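Local coordinates for protein calmodulin, putative (Toxoplasma gondii, PDB 6TJ6) that binds calcium ions through an EF-hand and is a calmodulin-like protein of two lobes, at residues M51-P54 against D55-A58; A65-P69 against E70-I74; E57-M60 against S61-A65. All blocks are in the same frame, centred on the assembly; numbering follows the deposited sequence.

Interaction 1 (M51-P54 against D55-A58); sequences MAWP and DFEA
E57 lays its CB over one face of the W53 indole. The CB sits 3.6 Å from the centroid of the six-membered ring of W53, 17° off the ring normal, a CH-pi contact displaced toward the rim. With chi1 at 90° and a second bend at chi2, the E57 chain curls back and carries its carboxylate toward the P54 carbonyl. One water bridges the two, donating to P54 O and to E57 OE2 (2.7 Å).

M51 SD lies 3.6 Å from F56 CA and meets the F56 ring at its edge. W53 CZ3 also comes to the edge of that ring, 4.0 Å from F56 CD2.

These contacts mark the start of helix 53-64. It follows the strand that pairs with 22-24, as in the short sheet of an EF-hand pair. A52 holds the N-cap position. A52 N donates to D55 OD2 at 3.0 Å, on the anti side and somewhat out of the carboxylate plane. A52 O accepts from F56 N at 3.0 Å, and W53 O and P54 O continue the helical series to E57 N and A58 N.

Farther out, F56 packs on L28, A31 and I32 of helix 26-34. The A52 side chain lies about 4 Å from that of E22, a calcium-binding residue with no ion bound here.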
ATOM      1  N   MET A  51      -1.194  18.291  -1.127  1.00 56.51           N
ATOM      2  CA  MET A  51      -1.511  17.971   0.259  1.00 52.13           C
ATOM      3  C   MET A  51      -0.583  16.874   0.759  1.00 51.78           C
ATOM      4  O   MET A  51      -0.429  15.840   0.102  1.00 51.54           O
ATOM      5  CB  MET A  51      -2.964  17.508   0.414  1.00 47.94           C
ATOM      6  CG  MET A  51      -4.019  18.595   0.337  1.00 49.17           C
ATOM      7  SD  MET A  51      -5.611  17.933   0.872  1.00 54.87           S
ATOM      8  CE  MET A  51      -6.730  19.226   0.354  1.00 55.56           C
ATOM      9  N   ALA A  52       0.025  17.102   1.919  1.00 45.47           N
ATOM     10  CA  ALA A  52       0.613  16.017   2.685  1.00 47.06           C
ATOM     11  C   ALA A  52      -0.482  15.344   3.512  1.00 47.92           C
ATOM     12  O   ALA A  52      -1.639  15.775   3.521  1.00 45.50           O
ATOM     13  CB  ALA A  52       1.749  16.541   3.565  1.00 45.72           C
ATOM     14  N   TRP A  53      -0.124  14.271   4.219  1.00 51.63           N
ATOM     15  CA  TRP A  53      -1.124  13.513   4.974  1.00 50.50           C
ATOM     16  C   TRP A  53      -1.907  14.345   5.985  1.00 49.67           C
ATOM     17  O   TRP A  53      -3.136  14.185   6.051  1.00 47.62           O
ATOM     18  CB  TRP A  53      -0.474  12.317   5.683  1.00 51.00           C
ATOM     19  CG  TRP A  53      -1.374  11.740   6.744  1.00 52.57           C
ATOM     20  CD1 TRP A  53      -1.166  11.742   8.096  1.00 50.65           C
ATOM     21  CD2 TRP A  53      -2.645  11.112   6.537  1.00 50.81           C
ATOM     22  NE1 TRP A  53      -2.221  11.135   8.737  1.00 49.56           N
ATOM     23  CE2 TRP A  53      -3.142  10.740   7.803  1.00 48.05           C
ATOM     24  CE3 TRP A  53      -3.408  10.817   5.400  1.00 49.58           C
ATOM     25  CZ2 TRP A  53      -4.366  10.089   7.964  1.00 41.72           C
ATOM     26  CZ3 TRP A  53      -4.624  10.175   5.562  1.00 45.09           C
ATOM     27  CH2 TRP A  53      -5.092   9.818   6.835  1.00 43.10           C
ATOM     28  N   PRO A  54      -1.290  15.201   6.811  1.00 49.09           N
ATOM     29  CA  PRO A  54      -2.111  16.010   7.731  1.00 54.49           C
ATOM     30  C   PRO A  54      -3.167  16.833   7.015  1.00 55.16           C
ATOM     31  O   PRO A  54      -4.333  16.854   7.441  1.00 52.21           O
ATOM     32  CB  PRO A  54      -1.071  16.892   8.436  1.00 52.56           C
ATOM     33  CG  PRO A  54       0.187  16.094   8.381  1.00 52.91           C
ATOM     34  CD  PRO A  54       0.152  15.416   7.043  1.00 44.27           C
ATOM     35  N   ASP A  55      -2.789  17.488   5.913  1.00 47.27           N
ATOM     36  CA  ASP A  55      -3.742  18.275   5.134  1.00 51.41           C
ATOM     37  C   ASP A  55      -4.896  17.413   4.637  1.00 51.33           C
ATOM     38  O   ASP A  55      -6.066  17.793   4.764  1.00 48.29           O
ATOM     39  CB  ASP A  55      -3.033  18.938   3.949  1.00 58.27           C
ATOM     40  CG  ASP A  55      -1.751  19.631   4.350  1.00 63.32           C
ATOM     41  OD1 ASP A  55      -1.753  20.344   5.374  1.00 66.65           O
ATOM     42  OD2 ASP A  55      -0.737  19.456   3.639  1.00 63.05           O
ATOM     43  N   PHE A  56      -4.581  16.249   4.059  1.00 49.43           N
ATOM     44  CA  PHE A  56      -5.617  15.404   3.472  1.00 48.12           C
ATOM     45  C   PHE A  56      -6.544  14.840   4.541  1.00 51.70           C
ATOM     46  O   PHE A  56      -7.768  14.813   4.357  1.00 49.79           O
ATOM     47  CB  PHE A  56      -4.974  14.275   2.665  1.00 42.67           C
ATOM     48  CG  PHE A  56      -5.961  13.388   1.955  1.00 43.81           C
ATOM     49  CD1 PHE A  56      -6.649  13.849   0.838  1.00 47.33           C
ATOM     50  CD2 PHE A  56      -6.180  12.087   2.386  1.00 41.38           C
ATOM     51  CE1 PHE A  56      -7.551  13.039   0.170  1.00 44.65           C
ATOM     52  CE2 PHE A  56      -7.080  11.267   1.723  1.00 47.24           C
ATOM     53  CZ  PHE A  56      -7.769  11.745   0.611  1.00 45.89           C
ATOM     54  N   GLU A  57      -5.980  14.391   5.665  1.00 47.83           N
ATOM     55  CA  GLU A  57      -6.814  13.847   6.728  1.00 43.17           C
ATOM     56  C   GLU A  57      -7.712  14.927   7.318  1.00 42.87           C
ATOM     57  O   GLU A  57      -8.884  14.669   7.607  1.00 43.46           O
ATOM     58  CB  GLU A  57      -5.944  13.179   7.806  1.00 47.65           C
ATOM     59  CG  GLU A  57      -5.468  14.062   8.957  1.00 49.67           C
ATOM     60  CD  GLU A  57      -6.500  14.186  10.067  1.00 55.26           C
ATOM     61  OE1 GLU A  57      -7.318  13.256  10.233  1.00 59.81           O
ATOM     62  OE2 GLU A  57      -6.505  15.220  10.765  1.00 54.92           O
ATOM     63  N   ALA A  58      -7.203  16.158   7.449  1.00 46.00           N
ATOM     64  CA  ALA A  58      -8.037  17.241   7.961  1.00 48.43           C
ATOM     65  C   ALA A  58      -9.148  17.598   6.978  1.00 48.36           C
ATOM     66  O   ALA A  58     -10.312  17.755   7.375  1.00 48.27           O
ATOM     67  CB  ALA A  58      -7.177  18.464   8.273  1.00 46.84           C
TER
HETATM   68  O   HOH W   1      -4.430  16.910  10.311  1.00 48.09           O

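Interaction 2 (A65-P69 against E70-I74); sequences ASYNP and EEELI
N68 caps helix 69-78, and Y67, just before it, packs against E72 in the first turn. The helix opens the second half of the chain, which probably forms an EF-hand pair.

The backbone bonds come first. N68 O accepts from E72 N at 3.0 Å with an N-H...O angle of 166°. P69 O accepts from L73 N at 2.9 Å.

The N68 side chain adds a cap, but a weak one: E70 N reaches N68 OD1 at 3.5 Å. N68 CG is anti to the backbone N (chi1 -174°), which turns the amide forward alongside the start of the helix. N68 ND2 then lies 3.2 Å from E71 CD. This is packing against the carboxylate, with no hydrogen bond to E71 OE1.

Y67 and E72 make a CH-pi contact. E72 CG sits over one face of the Y67 ring, 3.6 Å from its centroid. The E72 chain bends at chi2, and its carboxylate lies nearly parallel to the ring, 14° apart. Y67 OH is also fixed from outside, by a hydrogen bond with S38 N.

Apolar contacts join the helix to helix 127-134: P69 touches L134 and L73 touches V130. L73 also packs on an apolar side chain of another protein chain.

Last comes a water bridge: one water accepts from N68 N at 2.8 Å and donates to E72 OE2.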
ATOM      1  N   ALA A  65     -17.699  15.169   8.047  1.00 57.07           N
ATOM      2  CA  ALA A  65     -18.525  15.633   9.155  1.00 64.58           C
ATOM      3  C   ALA A  65     -19.838  16.237   8.683  1.00 68.13           C
ATOM      4  O   ALA A  65     -20.772  16.363   9.481  1.00 75.47           O
ATOM      5  CB  ALA A  65     -17.750  16.651   9.991  1.00 59.65           C
ATOM      6  N   SER A  66     -19.934  16.617   7.410  1.00 67.08           N
ATOM      7  CA  SER A  66     -21.156  17.183   6.855  1.00 66.76           C
ATOM      8  C   SER A  66     -21.639  16.456   5.609  1.00 64.37           C
ATOM      9  O   SER A  66     -22.619  16.893   4.994  1.00 72.16           O
ATOM     10  CB  SER A  66     -20.950  18.669   6.528  1.00 70.72           C
ATOM     11  OG  SER A  66     -20.033  18.828   5.459  1.00 75.02           O
ATOM     12  N   TYR A  67     -20.991  15.358   5.225  1.00 60.24           N
ATOM     13  CA  TYR A  67     -21.259  14.676   3.962  1.00 61.54           C
ATOM     14  C   TYR A  67     -21.172  13.178   4.203  1.00 66.52           C
ATOM     15  O   TYR A  67     -20.097  12.670   4.539  1.00 71.38           O
ATOM     16  CB  TYR A  67     -20.249  15.119   2.895  1.00 52.69           C
ATOM     17  CG  TYR A  67     -20.465  14.582   1.490  1.00 55.83           C
ATOM     18  CD1 TYR A  67     -20.063  13.298   1.143  1.00 58.57           C
ATOM     19  CD2 TYR A  67     -21.021  15.383   0.502  1.00 58.79           C
ATOM     20  CE1 TYR A  67     -20.243  12.817  -0.141  1.00 61.31           C
ATOM     21  CE2 TYR A  67     -21.201  14.912  -0.782  1.00 57.34           C
ATOM     22  CZ  TYR A  67     -20.810  13.631  -1.099  1.00 56.38           C
ATOM     23  OH  TYR A  67     -20.988  13.160  -2.377  1.00 55.68           O
ATOM     24  N   ASN A  68     -22.293  12.474   4.043  1.00 65.79           N
ATOM     25  CA  ASN A  68     -22.310  11.031   4.227  1.00 70.35           C
ATOM     26  C   ASN A  68     -22.189  10.351   2.873  1.00 71.30           C
ATOM     27  O   ASN A  68     -23.131  10.420   2.070  1.00 66.56           O
ATOM     28  CB  ASN A  68     -23.590  10.588   4.937  1.00 78.76           C
ATOM     29  CG  ASN A  68     -23.584   9.108   5.287  1.00 90.50           C
ATOM     30  OD1 ASN A  68     -22.607   8.399   5.041  1.00 98.15           O
ATOM     31  ND2 ASN A  68     -24.676   8.640   5.878  1.00 89.09           N
ATOM     32  N   PRO A  69     -21.066   9.686   2.577  1.00 70.04           N
ATOM     33  CA  PRO A  69     -20.905   9.064   1.249  1.00 69.60           C
ATOM     34  C   PRO A  69     -22.000   8.079   0.878  1.00 70.02           C
ATOM     35  O   PRO A  69     -22.486   8.104  -0.259  1.00 66.64           O
ATOM     36  CB  PRO A  69     -19.537   8.376   1.365  1.00 62.91           C
ATOM     37  CG  PRO A  69     -18.800   9.181   2.372  1.00 63.62           C
ATOM     38  CD  PRO A  69     -19.833   9.608   3.378  1.00 59.23           C
ATOM     39  N   GLU A  70     -22.395   7.202   1.801  1.00 69.96           N
ATOM     40  CA  GLU A  70     -23.401   6.191   1.486  1.00 72.81           C
ATOM     41  C   GLU A  70     -24.697   6.835   1.007  1.00 74.39           C
ATOM     42  O   GLU A  70     -25.238   6.473  -0.049  1.00 78.29           O
ATOM     43  CB  GLU A  70     -23.654   5.316   2.715  1.00 81.24           C
ATOM     44  CG  GLU A  70     -24.711   4.244   2.515  1.00 90.54           C
ATOM     45  CD  GLU A  70     -24.885   3.359   3.736  1.00105.79           C
ATOM     46  OE1 GLU A  70     -25.323   3.869   4.788  1.00111.95           O
ATOM     47  OE2 GLU A  70     -24.576   2.153   3.644  1.00109.34           O
ATOM     48  N   GLU A  71     -25.201   7.807   1.768  1.00 73.78           N
ATOM     49  CA  GLU A  71     -26.481   8.416   1.434  1.00 74.94           C
ATOM     50  C   GLU A  71     -26.385   9.255   0.167  1.00 69.56           C
ATOM     51  O   GLU A  71     -27.306   9.244  -0.654  1.00 66.86           O
ATOM     52  CB  GLU A  71     -26.981   9.252   2.612  1.00 82.19           C
ATOM     53  CG  GLU A  71     -27.221   8.422   3.865  1.00100.50           C
ATOM     54  CD  GLU A  71     -27.692   9.244   5.050  1.00117.62           C
ATOM     55  OE1 GLU A  71     -28.108   8.637   6.061  1.00125.88           O
ATOM     56  OE2 GLU A  71     -27.647  10.489   4.978  1.00127.43           O
ATOM     57  N   GLU A  72     -25.272   9.971  -0.025  1.00 65.96           N
ATOM     58  CA  GLU A  72     -25.117  10.768  -1.240  1.00 71.35           C
ATOM     59  C   GLU A  72     -25.017   9.884  -2.481  1.00 67.01           C
ATOM     60  O   GLU A  72     -25.556  10.227  -3.538  1.00 58.95           O
ATOM     61  CB  GLU A  72     -23.889  11.677  -1.122  1.00 74.65           C
ATOM     62  CG  GLU A  72     -23.975  12.706   0.000  1.00 80.12           C
ATOM     63  CD  GLU A  72     -24.912  13.862  -0.314  1.00 88.69           C
ATOM     64  OE1 GLU A  72     -25.438  13.920  -1.446  1.00 86.98           O
ATOM     65  OE2 GLU A  72     -25.118  14.718   0.571  1.00 87.86           O
ATOM     66  N   LEU A  73     -24.353   8.731  -2.367  1.00 64.69           N
ATOM     67  CA  LEU A  73     -24.230   7.826  -3.508  1.00 64.21           C
ATOM     68  C   LEU A  73     -25.566   7.172  -3.840  1.00 67.00           C
ATOM     69  O   LEU A  73     -25.948   7.069  -5.014  1.00 65.53           O
ATOM     70  CB  LEU A  73     -23.168   6.762  -3.221  1.00 59.30           C
ATOM     71  CG  LEU A  73     -21.735   7.034  -3.686  1.00 70.96           C
ATOM     72  CD1 LEU A  73     -21.641   7.010  -5.199  1.00 60.17           C
ATOM     73  CD2 LEU A  73     -21.239   8.357  -3.150  1.00 76.49           C
ATOM     74  N   ILE A  74     -26.287   6.707  -2.816  1.00 67.68           N
ATOM     75  CA  ILE A  74     -27.617   6.151  -3.051  1.00 69.10           C
ATOM     76  C   ILE A  74     -28.540   7.220  -3.626  1.00 71.09           C
ATOM     77  O   ILE A  74     -29.382   6.941  -4.490  1.00 71.17           O
ATOM     78  CB  ILE A  74     -28.172   5.536  -1.752  1.00 67.61           C
ATOM     79  CG1 ILE A  74     -27.339   4.317  -1.348  1.00 68.22           C
ATOM     80  CG2 ILE A  74     -29.630   5.142  -1.914  1.00 71.51           C
ATOM     81  CD1 ILE A  74     -27.794   3.660  -0.060  1.00 76.90           C
TER
HETATM   82  O   HOH W   2     -24.444  14.118   3.288  1.00 67.46           O

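Interaction 3 (E57-M60 against S61-A65); sequences EAWM and SKKLA
S61 has its OG anti to the carbonyl carbon and beside the backbone N (chi1 -66°). This points the hydroxyl back down the helix to E57 O. W59 and K63 instead both place CG anti to the backbone N, at chi1 -165° and 179°. Their side chains therefore leave the helix side by side and point the same way.

The S61 hydroxyl donates to E57 O at 2.8 Å. S61 N donates to E57 O at 2.9 Å, and the two donors arrive from opposite faces of the carbonyl plane. E57 O is thus gripped twice by one residue. This is a common way for a helical serine to satisfy its hydroxyl, through the carbonyl four residues earlier. E57 OE1 is also near, 3.4 Å from S61 OG.

The W59 ring meets the aliphatic start of K63. W59 CZ3 lies 3.7 Å from K63 CB, and K63 CG follows along CZ3 and CH2. The approach to the ring is oblique. K63 bends at chi2, and its NZ goes on to a salt bridge with E43 OE2. The lysine therefore uses its methylenes against the indole and its charge on another part of the chain.

K62 folds its CB, CG and CD over A58 O, with CG 3.3 Å from that oxygen. L64 does the same at M60 O, with its CG at 3.2 Å. The remaining backbone bonds are regular: A58 O, W59 O and M60 O accept from K62 N, K63 N and L64 N.

This stretch runs from the middle of helix 53-64, the last helix of the N-terminal lobe, to its end. W59 and M60 pack on I32 of helix 26-34. W59 also touches L47, M60 touches C35, and K63 and L64 touch V37 in the loop after helix 26-34.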
ATOM      1  N   GLU A  57      -5.980  14.391   5.665  1.00 47.83           N
ATOM      2  CA  GLU A  57      -6.814  13.847   6.728  1.00 43.17           C
ATOM      3  C   GLU A  57      -7.712  14.927   7.318  1.00 42.87           C
ATOM      4  O   GLU A  57      -8.884  14.669   7.607  1.00 43.46           O
ATOM      5  CB  GLU A  57      -5.944  13.179   7.806  1.00 47.65           C
ATOM      6  CG  GLU A  57      -5.468  14.062   8.957  1.00 49.67           C
ATOM      7  CD  GLU A  57      -6.500  14.186  10.067  1.00 55.26           C
ATOM      8  OE1 GLU A  57      -7.318  13.256  10.233  1.00 59.81           O
ATOM      9  OE2 GLU A  57      -6.505  15.220  10.765  1.00 54.92           O
ATOM     10  N   ALA A  58      -7.203  16.158   7.449  1.00 46.00           N
ATOM     11  CA  ALA A  58      -8.037  17.241   7.961  1.00 48.43           C
ATOM     12  C   ALA A  58      -9.148  17.598   6.978  1.00 48.36           C
ATOM     13  O   ALA A  58     -10.312  17.755   7.375  1.00 48.27           O
ATOM     14  CB  ALA A  58      -7.177  18.464   8.273  1.00 46.84           C
ATOM     15  N   TRP A  59      -8.811  17.725   5.692  1.00 44.12           N
ATOM     16  CA  TRP A  59      -9.822  18.032   4.686  1.00 49.42           C
ATOM     17  C   TRP A  59     -10.924  16.982   4.683  1.00 48.39           C
ATOM     18  O   TRP A  59     -12.116  17.313   4.716  1.00 47.47           O
ATOM     19  CB  TRP A  59      -9.178  18.131   3.299  1.00 48.09           C
ATOM     20  CG  TRP A  59     -10.059  18.793   2.275  1.00 51.14           C
ATOM     21  CD1 TRP A  59     -10.004  20.093   1.870  1.00 51.16           C
ATOM     22  CD2 TRP A  59     -11.127  18.185   1.532  1.00 48.50           C
ATOM     23  NE1 TRP A  59     -10.969  20.335   0.918  1.00 56.54           N
ATOM     24  CE2 TRP A  59     -11.671  19.180   0.694  1.00 56.80           C
ATOM     25  CE3 TRP A  59     -11.675  16.899   1.492  1.00 51.02           C
ATOM     26  CZ2 TRP A  59     -12.737  18.928  -0.173  1.00 57.95           C
ATOM     27  CZ3 TRP A  59     -12.733  16.650   0.633  1.00 51.77           C
ATOM     28  CH2 TRP A  59     -13.253  17.660  -0.187  1.00 55.46           C
ATOM     29  N   MET A  60     -10.540  15.701   4.662  1.00 43.32           N
ATOM     30  CA  MET A  60     -11.531  14.632   4.592  1.00 44.58           C
ATOM     31  C   MET A  60     -12.336  14.528   5.881  1.00 53.48           C
ATOM     32  O   MET A  60     -13.539  14.243   5.838  1.00 48.76           O
ATOM     33  CB  MET A  60     -10.847  13.300   4.276  1.00 37.90           C
ATOM     34  CG  MET A  60     -10.252  13.223   2.875  1.00 46.04           C
ATOM     35  SD  MET A  60     -11.499  13.203   1.571  1.00 50.56           S
ATOM     36  CE  MET A  60     -12.355  11.673   1.942  1.00 46.86           C
ATOM     37  N   SER A  61     -11.702  14.757   7.038  1.00 45.69           N
ATOM     38  CA  SER A  61     -12.437  14.703   8.296  1.00 43.02           C
ATOM     39  C   SER A  61     -13.473  15.814   8.379  1.00 44.17           C
ATOM     40  O   SER A  61     -14.609  15.577   8.802  1.00 50.05           O
ATOM     41  CB  SER A  61     -11.464  14.781   9.479  1.00 42.24           C
ATOM     42  OG  SER A  61     -10.627  13.638   9.527  1.00 47.42           O
ATOM     43  N   LYS A  62     -13.113  17.025   7.947  1.00 48.12           N
ATOM     44  CA  LYS A  62     -14.081  18.115   7.970  1.00 51.45           C
ATOM     45  C   LYS A  62     -15.165  17.929   6.914  1.00 49.67           C
ATOM     46  O   LYS A  62     -16.314  18.332   7.133  1.00 52.50           O
ATOM     47  CB  LYS A  62     -13.355  19.450   7.792  1.00 58.66           C
ATOM     48  CG  LYS A  62     -12.408  19.769   8.945  1.00 51.58           C
ATOM     49  CD  LYS A  62     -11.331  20.774   8.561  1.00 67.23           C
ATOM     50  CE  LYS A  62     -11.853  22.198   8.578  1.00 79.88           C
ATOM     51  NZ  LYS A  62     -10.767  23.171   8.277  1.00 90.50           N
ATOM     52  N   LYS A  63     -14.829  17.310   5.777  1.00 51.24           N
ATOM     53  CA  LYS A  63     -15.836  17.057   4.749  1.00 51.45           C
ATOM     54  C   LYS A  63     -16.837  15.999   5.203  1.00 54.66           C
ATOM     55  O   LYS A  63     -18.053  16.208   5.126  1.00 50.63           O
ATOM     56  CB  LYS A  63     -15.159  16.632   3.444  1.00 42.55           C
ATOM     57  CG  LYS A  63     -16.117  16.328   2.307  1.00 42.95           C
ATOM     58  CD  LYS A  63     -16.991  17.529   1.987  1.00 49.38           C
ATOM     59  CE  LYS A  63     -17.758  17.314   0.700  1.00 52.89           C
ATOM     60  NZ  LYS A  63     -18.660  18.448   0.374  1.00 57.03           N
ATOM     61  N   LEU A  64     -16.341  14.852   5.672  1.00 53.26           N
ATOM     62  CA  LEU A  64     -17.212  13.764   6.102  1.00 57.05           C
ATOM     63  C   LEU A  64     -18.095  14.152   7.280  1.00 60.97           C
ATOM     64  O   LEU A  64     -19.137  13.523   7.495  1.00 58.61           O
ATOM     65  CB  LEU A  64     -16.368  12.542   6.461  1.00 51.77           C
ATOM     66  CG  LEU A  64     -15.671  11.874   5.274  1.00 54.51           C
ATOM     67  CD1 LEU A  64     -14.729  10.771   5.732  1.00 49.93           C
ATOM     68  CD2 LEU A  64     -16.707  11.330   4.308  1.00 53.80           C
ATOM     69  N   ALA A  65     -17.699  15.169   8.047  1.00 57.07           N
ATOM     70  CA  ALA A  65     -18.525  15.633   9.155  1.00 64.58           C
ATOM     71  C   ALA A  65     -19.838  16.237   8.683  1.00 68.13           C
ATOM     72  O   ALA A  65     -20.772  16.363   9.481  1.00 75.47           O
ATOM     73  CB  ALA A  65     -17.750  16.651   9.991  1.00 59.65           C
TER

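How the interactions relate
The three contacts follow the chain in the order interaction 1, interaction 3, interaction 2. Interactions 1 and 3 share helix 53-64, with E57 and A58 in both, and their centres are 9 Å apart. They meet where M51 CE packs on W59 CD1 at 3.7 Å. Interaction 2 shares A65 with interaction 3; their centres are 13 Å apart. P69 CG touches L64 CD2 at 3.6 Å across the loop between the two helices. Interactions 1 and 2 do not touch, and their centres are 20 Å apart. The loop separates helix 53-64 from helix 69-78, so the two lobes are joined through a break and not by one continuous helix.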